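PDB 4XJW: sialidase B from Streptococcus pneumoniae serotype 4, which hydrolyses the alpha-glycosidic linkages of terminal sialic acids in oligosaccharides, glycoproteins and glycolipids, as a family 33 glycosyl hydrolase with intramolecular trans-sialidase activity. Local coordinates for residues 613-618 / 629-634. The protein carries 1 engineered substitution. Residues are numbered along the deposited sequence; the frame is centred on the assembly and turned at random.
Sequences YAYSAI and LFEKYD
Glu631 runs alongside Tyr615, the two side chains pointing the same way with carboxylate and ring planes 31° apart. Its OE1 accepts the backbone N-H of Tyr615 (N to OE1 3.0 Å) from above the carboxylate plane, and also lies 3.3 Å from Ala614 CB. The backbone answers in kind: Glu631 N donates almost straight to Tyr615 O (2.9 Å), and Ala614 N reaches Glu631 O. Glu631 is thus gripped through both its main chain and its carboxylate, whose OE2 makes a salt bridge to Arg207, a substrate-binding residue by similarity. Ala614 and Tyr615 lead into strand 616-620, which pairs antiparallel with strand 626-631 as a hairpin of the sialidase beta-propeller; Glu631 ends the second strand. Tyr615, the nucleophile by similarity, hydrogen-bonds through OH to Glu503. The Tyr613 and Phe630 rings lie nearly parallel (planes at 24°, centroids 4.8 Å apart) but slid so far that they barely overlap; Tyr613 CE2 sits over the Phe630 face near its rim, 3.3 Å from Phe630 CD2. Tyr613 swings there with CG opposite its own N (chi1 -168°), and its OH bonds to Ser573. Farther along, Ala617 and Leu629 exchange both backbone bonds, Ala617 N to Leu629 O measuring 2.8 Å.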
# COMPACT_ATOMS: atom_id res chain seq x y z
N TYR A 613 5.84 5.25 -7.60
CA TYR A 613 5.87 3.80 -7.63
C TYR A 613 6.70 3.32 -6.46
O TYR A 613 7.89 3.63 -6.38
CB TYR A 613 6.50 3.31 -8.94
CG TYR A 613 6.33 1.83 -9.23
CD1 TYR A 613 7.22 0.87 -8.73
CD2 TYR A 613 5.29 1.39 -10.03
CE1 TYR A 613 7.05 -0.50 -9.03
CE2 TYR A 613 5.11 0.05 -10.33
CZ TYR A 613 5.99 -0.89 -9.83
OH TYR A 613 5.76 -2.21 -10.17
N ALA A 614 6.09 2.60 -5.53
CA ALA A 614 6.79 2.22 -4.31
C ALA A 614 6.85 0.71 -4.15
O ALA A 614 7.44 0.04 -5.00
CB ALA A 614 6.20 2.93 -3.08
N TYR A 615 6.28 0.16 -3.09
CA TYR A 615 6.29 -1.29 -2.92
C TYR A 615 5.42 -1.94 -3.99
O TYR A 615 4.45 -1.34 -4.49
CB TYR A 615 5.82 -1.73 -1.54
CG TYR A 615 6.81 -1.55 -0.41
CD1 TYR A 615 7.65 -0.44 -0.36
CD2 TYR A 615 6.87 -2.46 0.63
CE1 TYR A 615 8.54 -0.28 0.70
CE2 TYR A 615 7.75 -2.30 1.68
CZ TYR A 615 8.57 -1.20 1.71
OH TYR A 615 9.45 -1.02 2.77
N SER A 616 5.78 -3.16 -4.34
CA SER A 616 5.12 -3.83 -5.45
C SER A 616 5.09 -5.33 -5.30
O SER A 616 5.87 -5.95 -4.58
CB SER A 616 5.80 -3.44 -6.76
OG SER A 616 7.09 -4.02 -6.84
N ALA A 617 4.14 -5.92 -6.02
CA ALA A 617 3.97 -7.35 -6.09
C ALA A 617 3.83 -7.75 -7.56
O ALA A 617 3.07 -7.12 -8.32
CB ALA A 617 2.73 -7.76 -5.30
N ILE A 618 4.57 -8.78 -7.97
CA ILE A 618 4.40 -9.32 -9.31
C ILE A 618 4.20 -10.83 -9.32
O ILE A 618 4.77 -11.56 -8.51
CB ILE A 618 5.56 -8.93 -10.26
CG1 ILE A 618 6.91 -9.39 -9.71
CG2 ILE A 618 5.55 -7.41 -10.54
CD1 ILE A 618 8.04 -9.20 -10.73
N LEU A 629 0.58 -5.66 -8.72
CA LEU A 629 -0.18 -4.92 -7.72
C LEU A 629 0.83 -4.04 -7.00
O LEU A 629 1.78 -4.54 -6.39
CB LEU A 629 -0.86 -5.88 -6.75
CG LEU A 629 -1.73 -5.24 -5.67
CD1 LEU A 629 -2.90 -4.52 -6.30
CD2 LEU A 629 -2.20 -6.31 -4.69
N PHE A 630 0.64 -2.73 -7.07
CA PHE A 630 1.69 -1.84 -6.60
C PHE A 630 1.16 -0.56 -5.98
O PHE A 630 0.04 -0.11 -6.28
CB PHE A 630 2.64 -1.49 -7.74
CG PHE A 630 2.01 -0.65 -8.83
CD1 PHE A 630 1.24 -1.24 -9.83
CD2 PHE A 630 2.19 0.73 -8.85
CE1 PHE A 630 0.65 -0.47 -10.83
CE2 PHE A 630 1.61 1.50 -9.85
CZ PHE A 630 0.84 0.91 -10.84
N GLU A 631 2.00 0.05 -5.13
CA GLU A 631 1.70 1.33 -4.54
C GLU A 631 2.01 2.42 -5.56
O GLU A 631 3.17 2.73 -5.81
CB GLU A 631 2.56 1.50 -3.27
CG GLU A 631 2.18 0.54 -2.14
CD GLU A 631 3.13 0.59 -0.95
OE1 GLU A 631 4.25 1.15 -1.08
OE2 GLU A 631 2.73 0.12 0.14
N LYS A 632 0.98 3.01 -6.15
CA LYS A 632 1.17 4.07 -7.14
C LYS A 632 1.29 5.44 -6.47
O LYS A 632 0.50 6.35 -6.71
CB LYS A 632 0.06 4.07 -8.20
CG LYS A 632 0.45 4.88 -9.45
CD LYS A 632 -0.66 4.96 -10.47
CE LYS A 632 -0.21 5.77 -11.68
NZ LYS A 632 0.74 4.99 -12.51
N TYR A 633 2.31 5.57 -5.63
CA TYR A 633 2.60 6.85 -4.99
C TYR A 633 3.96 6.75 -4.36
O TYR A 633 4.55 5.67 -4.28
CB TYR A 633 1.53 7.25 -3.96
CG TYR A 633 1.64 6.60 -2.59
CD1 TYR A 633 1.41 5.24 -2.41
CD2 TYR A 633 1.97 7.36 -1.48
CE1 TYR A 633 1.50 4.66 -1.14
CE2 TYR A 633 2.06 6.81 -0.22
CZ TYR A 633 1.82 5.45 -0.04
OH TYR A 633 1.91 4.92 1.23
N ASP A 634 4.47 7.89 -3.92
CA ASP A 634 5.76 7.87 -3.26
C ASP A 634 5.54 7.65 -1.77
O ASP A 634 5.19 8.57 -1.03
CB ASP A 634 6.51 9.16 -3.54
CG ASP A 634 7.93 9.10 -3.04
OD1 ASP A 634 8.16 8.50 -1.97
OD2 ASP A 634 8.82 9.67 -3.71